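Local coordinates for protein bacillaene synthase decarboxylase PksI (Bacillus subtilis, PDB 4Q1K) that decarboxylates the 3-methylglutaconyl group tethered to the synthase PksL to a 3-methylcrotonyl moiety during biosynthesis of the antibiotic bacillaene, at residues K38-R42 with G76-A82. The protein carries 1 engineered substitution. Numbering follows the deposited sequence.
Sequences KMQDR and GYDNYFA
Arg42 packs on Tyr77 and Met39 on Phe81 in a largely buried contact of the crotonase fold. It joins the C-terminal ends of two neighbouring parallel strands of the main sheet. Segment 38-42 finishes strand 34-39 and enters the following loop. Segment 76-82 leaves strand 71-75 and includes a type II' beta turn from Tyr77 to Tyr80. The turn is closed by a hydrogen bond from Tyr80 N to Tyr77 O. Gln121 ties down the second segment by hydrogen bonds to Gly76 N, Asp78 O and Tyr80 O.

No direct hydrogen bond links the two segments. Where the strands part, Gly76 CA instead makes a CA-H...O contact with Met39 O at 3.4 Å. The same carbonyl oxygen lies at the edge of the Tyr77 ring. Arg42 CG sits over a face of this ring, 4.0 Å from its centroid, in a CH-pi contact. The chain, extended from CG to NE, then lays one guanidinium face over Tyr77 CG, with the guanidinium and ring planes 49° apart. NH1 of Arg42 comes within 3.5 Å of Tyr77 CD1. Lys38 CE meets Tyr77 CB, and the two side chains cross at about a right angle.

At the buried end, Met39 is bent at its last torsion (chi3 -74°), which turns CE toward Phe81. CE lies over the ring face, 3.8 Å from its centroid, and also touches Ala82 CB. Met131 of helix 127-133 packs against both Met39 and Ala82.

At the solvent-exposed end of the contact, Arg42 NH1 and Asp78 OD2 form a long salt bridge of 3.6 Å. Their planar groups are steeply turned, 79° apart. A water bridges the same two side chains: it accepts from Arg42 NH1 at 2.8 Å and donates to Asp78 OD1.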
ATOM      1  N   LYS B  38       8.928  29.015   2.097  1.00 22.51           N
ATOM      2  CA  LYS B  38       7.735  29.272   2.896  1.00 22.42           C
ATOM      3  C   LYS B  38       6.725  30.040   2.036  1.00 24.56           C
ATOM      4  O   LYS B  38       6.951  31.217   1.685  1.00 25.70           O
ATOM      5  CB  LYS B  38       8.089  30.167   4.064  1.00 24.95           C
ATOM      6  CG  LYS B  38       6.833  30.487   4.889  1.00 26.67           C
ATOM      7  CD  LYS B  38       7.247  31.237   6.147  1.00 33.70           C
ATOM      8  CE  LYS B  38       6.058  31.744   6.964  1.00 35.87           C
ATOM      9  NZ  LYS B  38       6.742  32.391   8.112  1.00 37.15           N
ATOM     10  N   MET B  39       5.565  29.440   1.840  1.00 23.37           N
ATOM     11  CA  MET B  39       4.454  30.077   1.088  1.00 22.98           C
ATOM     12  C   MET B  39       3.698  30.982   2.073  1.00 27.11           C
ATOM     13  O   MET B  39       3.230  30.509   3.140  1.00 25.22           O
ATOM     14  CB  MET B  39       3.498  28.960   0.631  1.00 21.08           C
ATOM     15  CG  MET B  39       4.242  28.077  -0.358  1.00 22.47           C
ATOM     16  SD  MET B  39       3.203  26.795  -1.059  1.00 22.50           S
ATOM     17  CE  MET B  39       3.092  25.671   0.379  1.00 22.90           C
ATOM     18  N   GLN B  40       3.524  32.242   1.699  1.00 24.92           N
ATOM     19  CA  GLN B  40       2.900  33.226   2.567  1.00 25.36           C
ATOM     20  C   GLN B  40       2.159  34.297   1.752  1.00 27.95           C
ATOM     21  O   GLN B  40       2.358  35.516   1.944  1.00 27.75           O
ATOM     22  CB  GLN B  40       3.900  33.823   3.561  1.00 26.25           C
ATOM     23  CG  GLN B  40       5.143  34.404   2.876  1.00 32.89           C
ATOM     24  CD  GLN B  40       6.131  35.106   3.823  1.00 33.77           C
ATOM     25  OE1 GLN B  40       6.908  35.965   3.376  1.00 41.23           O
ATOM     26  NE2 GLN B  40       6.091  34.776   5.110  1.00 34.46           N
ATOM     27  N   ASP B  41       1.288  33.818   0.862  1.00 28.88           N
ATOM     28  CA  ASP B  41       0.220  34.644   0.259  1.00 29.96           C
ATOM     29  C   ASP B  41      -0.972  34.707   1.212  1.00 28.35           C
ATOM     30  O   ASP B  41      -1.893  33.904   1.114  1.00 30.06           O
ATOM     31  CB  ASP B  41      -0.158  34.126  -1.113  1.00 31.46           C
ATOM     32  CG  ASP B  41      -0.997  35.151  -1.889  1.00 33.42           C
ATOM     33  OD1 ASP B  41      -1.729  35.910  -1.228  1.00 33.48           O
ATOM     34  OD2 ASP B  41      -0.929  35.116  -3.118  1.00 35.11           O
ATOM     35  N   ARG B  42      -0.888  35.616   2.180  1.00 29.41           N
ATOM     36  CA  ARG B  42      -1.890  35.747   3.226  1.00 30.98           C
ATOM     37  C   ARG B  42      -3.243  36.222   2.678  1.00 32.57           C
ATOM     38  O   ARG B  42      -4.247  35.717   3.115  1.00 35.64           O
ATOM     39  CB  ARG B  42      -1.399  36.655   4.364  1.00 34.41           C
ATOM     40  CG  ARG B  42      -0.068  36.204   4.938  1.00 39.07           C
ATOM     41  CD  ARG B  42       0.367  36.968   6.180  1.00 41.04           C
ATOM     42  NE  ARG B  42       1.732  36.495   6.386  1.00 46.04           N
ATOM     43  CZ  ARG B  42       2.167  35.784   7.405  1.00 44.81           C
ATOM     44  NH1 ARG B  42       1.356  35.506   8.436  1.00 44.50           N
ATOM     45  NH2 ARG B  42       3.450  35.398   7.384  1.00 48.22           N
ATOM     46  N   GLY B  76       3.914  26.284   4.780  1.00 20.47           N
ATOM     47  CA  GLY B  76       2.971  27.419   4.630  1.00 20.91           C
ATOM     48  C   GLY B  76       3.175  28.450   5.736  1.00 22.30           C
ATOM     49  O   GLY B  76       4.280  28.579   6.284  1.00 24.53           O
ATOM     50  N   TYR B  77       2.115  29.188   6.088  1.00 20.93           N
ATOM     51  CA  TYR B  77       2.168  30.101   7.193  1.00 21.90           C
ATOM     52  C   TYR B  77       0.946  29.814   8.070  1.00 22.08           C
ATOM     53  O   TYR B  77      -0.118  29.416   7.538  1.00 22.34           O
ATOM     54  CB  TYR B  77       2.201  31.605   6.698  1.00 24.72           C
ATOM     55  CG  TYR B  77       0.812  31.996   6.182  1.00 26.25           C
ATOM     56  CD1 TYR B  77      -0.104  32.683   7.025  1.00 27.05           C
ATOM     57  CD2 TYR B  77       0.401  31.624   4.905  1.00 25.43           C
ATOM     58  CE1 TYR B  77      -1.399  32.995   6.595  1.00 27.79           C
ATOM     59  CE2 TYR B  77      -0.908  31.900   4.476  1.00 27.54           C
ATOM     60  CZ  TYR B  77      -1.780  32.571   5.332  1.00 28.11           C
ATOM     61  OH  TYR B  77      -3.068  32.844   4.897  1.00 28.35           O
ATOM     62  N   ASP B  78       1.120  30.059   9.377  1.00 24.23           N
ATOM     63  CA  ASP B  78      -0.003  29.957  10.356  1.00 27.02           C
ATOM     64  C   ASP B  78      -0.769  28.667  10.114  1.00 22.61           C
ATOM     65  O   ASP B  78      -0.178  27.581  10.139  1.00 25.50           O
ATOM     66  CB  ASP B  78      -0.932  31.191  10.247  1.00 26.90           C
ATOM     67  CG  ASP B  78      -0.247  32.475  10.778  1.00 37.22           C
ATOM     68  OD1 ASP B  78       0.854  32.370  11.391  1.00 34.75           O
ATOM     69  OD2 ASP B  78      -0.803  33.562  10.548  1.00 39.83           O
ATOM     70  N   ASN B  79      -2.068  28.767   9.853  1.00 23.90           N
ATOM     71  CA  ASN B  79      -2.905  27.597   9.638  1.00 23.30           C
ATOM     72  C   ASN B  79      -3.101  27.065   8.192  1.00 22.40           C
ATOM     73  O   ASN B  79      -3.973  26.231   7.952  1.00 22.50           O
ATOM     74  CB  ASN B  79      -4.279  27.821  10.360  1.00 28.01           C
ATOM     75  CG  ASN B  79      -5.012  29.036   9.814  1.00 33.60           C
ATOM     76  OD1 ASN B  79      -4.369  29.989   9.279  1.00 32.70           O
ATOM     77  ND2 ASN B  79      -6.349  29.027   9.896  1.00 33.78           N
ATOM     78  N   TYR B  80      -2.332  27.524   7.191  1.00 21.86           N
ATOM     79  CA  TYR B  80      -2.538  27.137   5.790  1.00 21.87           C
ATOM     80  C   TYR B  80      -1.221  26.581   5.228  1.00 20.49           C
ATOM     81  O   TYR B  80      -0.192  27.261   5.250  1.00 21.94           O
ATOM     82  CB  TYR B  80      -2.880  28.410   4.950  1.00 21.68           C
ATOM     83  CG  TYR B  80      -4.406  28.675   5.121  1.00 27.06           C
ATOM     84  CD1 TYR B  80      -5.314  27.909   4.396  1.00 32.27           C
ATOM     85  CD2 TYR B  80      -4.888  29.516   6.113  1.00 30.70           C
ATOM     86  CE1 TYR B  80      -6.691  28.051   4.578  1.00 38.97           C
ATOM     87  CE2 TYR B  80      -6.278  29.693   6.303  1.00 34.63           C
ATOM     88  CZ  TYR B  80      -7.152  28.951   5.526  1.00 38.47           C
ATOM     89  OH  TYR B  80      -8.538  29.018   5.644  1.00 39.44           O
ATOM     90  N   PHE B  81      -1.283  25.403   4.710  1.00 20.24           N
ATOM     91  CA  PHE B  81      -0.163  24.944   3.893  1.00 18.82           C
ATOM     92  C   PHE B  81      -0.392  25.531   2.445  1.00 19.54           C
ATOM     93  O   PHE B  81       0.362  26.349   1.944  1.00 21.89           O
ATOM     94  CB  PHE B  81      -0.136  23.378   3.808  1.00 17.90           C
ATOM     95  CG  PHE B  81       0.911  22.847   2.850  1.00 17.96           C
ATOM     96  CD1 PHE B  81       2.302  23.007   3.166  1.00 19.13           C
ATOM     97  CD2 PHE B  81       0.536  22.233   1.630  1.00 18.13           C
ATOM     98  CE1 PHE B  81       3.297  22.500   2.280  1.00 19.58           C
ATOM     99  CE2 PHE B  81       1.499  21.761   0.722  1.00 16.54           C
ATOM    100  CZ  PHE B  81       2.870  21.897   1.060  1.00 19.02           C
ATOM    101  N   ALA B  82      -1.474  25.106   1.794  1.00 21.47           N
ATOM    102  CA  ALA B  82      -1.720  25.511   0.401  1.00 19.70           C
ATOM    103  C   ALA B  82      -3.179  25.180   0.128  1.00 20.55           C
ATOM    104  O   ALA B  82      -3.664  24.101   0.463  1.00 23.06           O
ATOM    105  CB  ALA B  82      -0.763  24.868  -0.643  1.00 21.02           C
TER
HETATM  106  O   HOH W   1       2.317  34.377  10.853  1.00 53.18           O